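PDB 7E6I: glucose-6-phosphate 1-dehydrogenase from Kluyveromyces lactis, which catalyses the NADP+-dependent oxidation of D-glucose 6-phosphate to 6-phospho-D-glucono-1,5-lactone, the first and probably rate-limiting step of the oxidative pentose phosphate pathway. Local coordinates for residues E210-V215 / I348-R353; S214-F219 / H478-S483. One frame throughout, in Å; residues are numbered along the deposited sequence.

Interaction 1: E210-V215 / I348-R353; sequences ENIQSV and IRIQFR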
# COMPACT_ATOMS: atom_id res chain seq x y z
N GLU A 210 -1.13 -0.26 28.59
CA GLU A 210 -1.98 -0.18 29.77
C GLU A 210 -3.46 -0.32 29.42
O GLU A 210 -4.25 -0.66 30.30
CB GLU A 210 -1.73 1.13 30.53
CG GLU A 210 -0.38 1.19 31.29
CD GLU A 210 0.83 1.45 30.37
OE1 GLU A 210 0.65 2.09 29.31
OE2 GLU A 210 1.95 1.02 30.70
N ASN A 211 -3.84 -0.10 28.17
CA ASN A 211 -5.25 -0.08 27.81
C ASN A 211 -5.61 -0.93 26.61
O ASN A 211 -6.80 -1.10 26.34
CB ASN A 211 -5.72 1.36 27.55
CG ASN A 211 -5.65 2.24 28.80
OD1 ASN A 211 -6.54 2.21 29.65
ND2 ASN A 211 -4.58 3.01 28.91
N ILE A 212 -4.63 -1.46 25.87
CA ILE A 212 -4.90 -2.22 24.67
C ILE A 212 -4.56 -3.69 24.93
O ILE A 212 -3.44 -4.03 25.33
CB ILE A 212 -4.15 -1.66 23.45
CG1 ILE A 212 -4.83 -0.37 23.01
CG2 ILE A 212 -4.09 -2.70 22.29
CD1 ILE A 212 -4.11 0.38 21.89
N GLN A 213 -5.55 -4.55 24.71
CA GLN A 213 -5.46 -6.00 24.85
C GLN A 213 -4.94 -6.68 23.59
O GLN A 213 -4.29 -7.73 23.66
CB GLN A 213 -6.86 -6.56 25.12
CG GLN A 213 -6.98 -7.45 26.26
CD GLN A 213 -8.41 -7.77 26.58
OE1 GLN A 213 -8.92 -7.35 27.60
NE2 GLN A 213 -9.08 -8.53 25.71
N SER A 214 -5.26 -6.11 22.43
CA SER A 214 -5.15 -6.83 21.16
C SER A 214 -5.19 -5.84 20.01
O SER A 214 -6.10 -5.00 19.94
CB SER A 214 -6.28 -7.84 21.04
OG SER A 214 -6.38 -8.32 19.73
N VAL A 215 -4.23 -5.97 19.10
CA VAL A 215 -4.20 -5.23 17.85
C VAL A 215 -4.26 -6.23 16.70
O VAL A 215 -3.51 -7.21 16.70
CB VAL A 215 -2.93 -4.38 17.75
CG1 VAL A 215 -2.87 -3.66 16.41
CG2 VAL A 215 -2.87 -3.42 18.94
N ILE A 348 -8.79 -2.77 10.55
CA ILE A 348 -8.00 -2.68 11.78
C ILE A 348 -8.94 -2.91 12.95
O ILE A 348 -9.98 -2.26 13.05
CB ILE A 348 -7.32 -1.31 11.92
CG1 ILE A 348 -6.34 -1.05 10.79
CG2 ILE A 348 -6.68 -1.16 13.31
CD1 ILE A 348 -6.14 0.43 10.56
N ARG A 349 -8.55 -3.77 13.88
CA ARG A 349 -9.40 -4.05 15.04
C ARG A 349 -8.55 -3.94 16.29
O ARG A 349 -7.54 -4.64 16.41
CB ARG A 349 -10.05 -5.43 14.95
CG ARG A 349 -11.14 -5.71 15.97
CD ARG A 349 -11.77 -7.07 15.70
NE ARG A 349 -12.57 -7.01 14.49
CZ ARG A 349 -13.83 -6.60 14.48
NH1 ARG A 349 -14.42 -6.24 15.63
NH2 ARG A 349 -14.49 -6.53 13.32
N ILE A 350 -8.96 -3.09 17.22
CA ILE A 350 -8.21 -2.86 18.44
C ILE A 350 -9.15 -3.12 19.60
O ILE A 350 -10.23 -2.52 19.67
CB ILE A 350 -7.63 -1.44 18.48
CG1 ILE A 350 -6.48 -1.38 17.47
CG2 ILE A 350 -7.15 -1.12 19.88
CD1 ILE A 350 -6.04 -0.03 17.12
N GLN A 351 -8.78 -4.05 20.48
CA GLN A 351 -9.58 -4.36 21.66
C GLN A 351 -8.92 -3.77 22.89
O GLN A 351 -7.71 -3.95 23.10
CB GLN A 351 -9.75 -5.87 21.85
CG GLN A 351 -10.92 -6.15 22.74
CD GLN A 351 -11.27 -7.63 22.85
OE1 GLN A 351 -10.40 -8.44 23.10
NE2 GLN A 351 -12.54 -7.96 22.68
N PHE A 352 -9.70 -3.07 23.70
CA PHE A 352 -9.17 -2.42 24.89
C PHE A 352 -9.37 -3.29 26.13
O PHE A 352 -10.18 -4.21 26.15
CB PHE A 352 -9.80 -1.04 25.05
CG PHE A 352 -9.45 -0.11 23.93
CD1 PHE A 352 -8.28 0.65 23.99
CD2 PHE A 352 -10.25 -0.02 22.80
CE1 PHE A 352 -7.93 1.50 22.95
CE2 PHE A 352 -9.90 0.84 21.76
CZ PHE A 352 -8.75 1.60 21.84
N ARG A 353 -8.59 -2.98 27.16
CA ARG A 353 -8.61 -3.78 28.38
C ARG A 353 -9.83 -3.45 29.23
O ARG A 353 -10.38 -2.35 29.17
CB ARG A 353 -7.36 -3.53 29.22
CG ARG A 353 -6.15 -4.19 28.69
CD ARG A 353 -4.99 -4.00 29.65
NE ARG A 353 -3.73 -4.20 28.95
CZ ARG A 353 -3.20 -5.38 28.67
NH1 ARG A 353 -3.81 -6.51 29.06
NH2 ARG A 353 -2.04 -5.44 28.01
O HOH W 1 -8.03 -6.96 18.35
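E210 meets R353 through its carbonyl, whose O lies 3.5 Å from R353 CD and near the plane of the guanidinium, at its edge; R353 NE is hydrogen-bonded to the backbone O of K209. At N211 the carbonyl takes the backbone bond from R353 N (2.7 Å), a donor standing well above the carbonyl plane, and the same oxygen sits beside the edge of the F352 ring. I212 runs alongside F352, CG1 packing 3.6 Å from F352 CE1. With CG1 beside the backbone N (chi1 -74°) and the chain extended beyond it, CD1 arrives at I350 CG2 (3.9 Å), and that methyl sits over one face of the F352 ring toward its rim. The carbonyl of I212 lies over one face of the R353 guanidinium. Q213 and S214 then share a single acceptor: Q351 O receives Q213 N at 2.8 Å and, weakly, S214 N. The Q213 and Q351 side chains lie side by side with their amide planes 71° apart; Q213 NE2 is hydrogen-bonded to G479 O, while the Q351 amide is shared between T481 N, at OE1, and E367, at NE2. S214 O accepts Q351 N in its carbonyl plane (2.9 Å), while a water donates to R349 O (3.1 Å) and, weakly, to S214 O. V215 faces I350 in a non-hydrogen-bonded pair, CG1 to CG1 4.4 Å. Two residues opposite one make a classic beta bulge, here at the end of an antiparallel strand pair in the large mixed sheet of the C-terminal domain of glucose-6-phosphate dehydrogenases.

Interaction 2: S214-F219 / H478-S483; sequences SVQVVF and HGYTFS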
# COMPACT_ATOMS: atom_id res chain seq x y z
N SER A 214 -5.26 -6.11 22.43
CA SER A 214 -5.15 -6.83 21.16
C SER A 214 -5.19 -5.84 20.01
O SER A 214 -6.10 -5.00 19.94
CB SER A 214 -6.28 -7.84 21.04
OG SER A 214 -6.38 -8.32 19.73
N VAL A 215 -4.23 -5.97 19.10
CA VAL A 215 -4.20 -5.23 17.85
C VAL A 215 -4.26 -6.23 16.70
O VAL A 215 -3.51 -7.21 16.70
CB VAL A 215 -2.93 -4.38 17.75
CG1 VAL A 215 -2.87 -3.66 16.41
CG2 VAL A 215 -2.87 -3.42 18.94
N GLN A 216 -5.11 -5.97 15.72
CA GLN A 216 -5.29 -6.82 14.54
C GLN A 216 -5.31 -5.96 13.29
O GLN A 216 -6.04 -4.97 13.23
CB GLN A 216 -6.60 -7.60 14.62
CG GLN A 216 -6.61 -8.80 15.55
CD GLN A 216 -7.93 -9.55 15.46
OE1 GLN A 216 -8.13 -10.35 14.54
NE2 GLN A 216 -8.84 -9.28 16.39
N VAL A 217 -4.53 -6.35 12.28
CA VAL A 217 -4.66 -5.83 10.92
C VAL A 217 -5.13 -6.97 10.03
O VAL A 217 -4.52 -8.04 10.03
CB VAL A 217 -3.33 -5.24 10.39
CG1 VAL A 217 -3.55 -4.62 9.04
CG2 VAL A 217 -2.78 -4.21 11.35
N VAL A 218 -6.22 -6.76 9.30
CA VAL A 218 -6.97 -7.85 8.68
C VAL A 218 -7.15 -7.57 7.19
O VAL A 218 -7.60 -6.48 6.81
CB VAL A 218 -8.34 -8.04 9.35
CG1 VAL A 218 -9.11 -9.12 8.63
CG2 VAL A 218 -8.17 -8.38 10.84
N PHE A 219 -6.81 -8.57 6.36
CA PHE A 219 -6.93 -8.48 4.91
C PHE A 219 -7.67 -9.72 4.43
O PHE A 219 -7.22 -10.85 4.68
CB PHE A 219 -5.56 -8.38 4.25
CG PHE A 219 -5.56 -8.49 2.73
CD1 PHE A 219 -5.59 -9.72 2.10
CD2 PHE A 219 -5.44 -7.35 1.95
CE1 PHE A 219 -5.55 -9.82 0.71
CE2 PHE A 219 -5.39 -7.44 0.57
CZ PHE A 219 -5.45 -8.68 -0.05
N HIS A 478 -4.05 -14.66 21.31
CA HIS A 478 -3.33 -13.40 21.17
C HIS A 478 -4.12 -12.25 21.78
O HIS A 478 -4.12 -11.13 21.27
CB HIS A 478 -2.98 -13.13 19.72
CG HIS A 478 -1.93 -14.04 19.19
ND1 HIS A 478 -2.18 -15.37 18.91
CD2 HIS A 478 -0.62 -13.84 18.94
CE1 HIS A 478 -1.06 -15.94 18.48
NE2 HIS A 478 -0.10 -15.03 18.50
N GLY A 479 -4.82 -12.54 22.87
CA GLY A 479 -5.40 -11.50 23.68
C GLY A 479 -6.76 -11.02 23.25
O GLY A 479 -7.30 -10.11 23.88
N TYR A 480 -7.34 -11.59 22.21
CA TYR A 480 -8.68 -11.18 21.82
C TYR A 480 -9.73 -11.91 22.64
O TYR A 480 -9.75 -13.14 22.72
CB TYR A 480 -8.92 -11.40 20.33
CG TYR A 480 -10.17 -10.71 19.90
CD1 TYR A 480 -10.17 -9.35 19.61
CD2 TYR A 480 -11.38 -11.40 19.81
CE1 TYR A 480 -11.32 -8.69 19.23
CE2 TYR A 480 -12.53 -10.75 19.42
CZ TYR A 480 -12.50 -9.40 19.13
OH TYR A 480 -13.64 -8.74 18.75
N THR A 481 -10.62 -11.14 23.24
CA THR A 481 -11.69 -11.67 24.08
C THR A 481 -12.96 -11.66 23.25
O THR A 481 -13.42 -10.60 22.81
CB THR A 481 -11.82 -10.83 25.35
OG1 THR A 481 -10.76 -11.17 26.24
CG2 THR A 481 -13.17 -11.06 26.04
N PHE A 482 -13.51 -12.84 22.98
CA PHE A 482 -14.73 -12.89 22.20
C PHE A 482 -15.91 -12.63 23.11
O PHE A 482 -15.84 -12.86 24.32
CB PHE A 482 -14.88 -14.24 21.48
CG PHE A 482 -13.91 -14.42 20.34
CD1 PHE A 482 -14.21 -13.93 19.07
CD2 PHE A 482 -12.71 -15.08 20.52
CE1 PHE A 482 -13.31 -14.06 18.02
CE2 PHE A 482 -11.81 -15.23 19.47
CZ PHE A 482 -12.11 -14.71 18.21
N SER A 483 -17.00 -12.11 22.54
CA SER A 483 -18.15 -11.75 23.35
C SER A 483 -19.43 -12.12 22.61
O SER A 483 -19.39 -12.56 21.45
CB SER A 483 -18.15 -10.25 23.69
OG SER A 483 -17.69 -9.46 22.60
O HOH W 2 -3.75 -9.55 18.69
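Q216 and Y480 cross at about a right angle, the amide nitrogen NE2 approaching the ring obliquely, 3.5 Å from Y480 CD1, with the amide and ring planes 72° apart. S214 comes to the same ring at its edge: its OG lies in the ring plane, 3.9 Å from Y480 CD1. Next to the ring, S214 CB rests against the G479 carbonyl (3.8 Å to G479 O), and a water lies 3.1 Å from S214 OG and 3.0 Å from H478 O, to which it can donate. G479 has a positive phi of 86°, a conformation that favours glycine. The contact thus sets a loop without regular structure, which follows the helix 471-476 near the C terminus, against one face of the large mixed sheet, beside residues that by similarity bind the second NADP+ of this family. The Y480 ring reaches across the strands toward strand 367-373, its CD1 side by Q216 NE2, because chi1 (-168°) sets CG opposite the backbone N; its hydroxyl is hydrogen-bonded to E367 on that strand. The other end of the Q216 amide is fixed as well, OE1 accepting from R336 NE. Replacing Y480 with an alanine would probably leave E367 without its hydroxyl partner and open a gap beside Q216 and S214. Further out, H478 is held by both imidazole nitrogens, ND1 to F474 O and NE2 to D284, and its ring stacks on that of F474. F482 receives Y480 CD2 over the centre of one ring face, 3.6 Å above the plane, and packs against helix 471-476.

Overall arrangement
Both contacts use strand 212-220, interaction 1 with the two residues leading into it. Counted from the N terminus, interaction 1 closes first, when strand 345-352 returns beside 210-215 after 132 intervening residues. Interaction 2 closes later, when the loop after helix 471-476 reaches 214-219, with 258 residues in between. Interaction 1 opens at 210, before 214, and closes at 353, before 478, so the two loops cross in sequence. Interaction 1 joins neighbouring strands of the mixed sheet, and interaction 2 lays the C-terminal end of the modelled chain over it. The two also meet directly, R349 O on strand 345-352 accepting the backbone N of Q216 on strand 212-220.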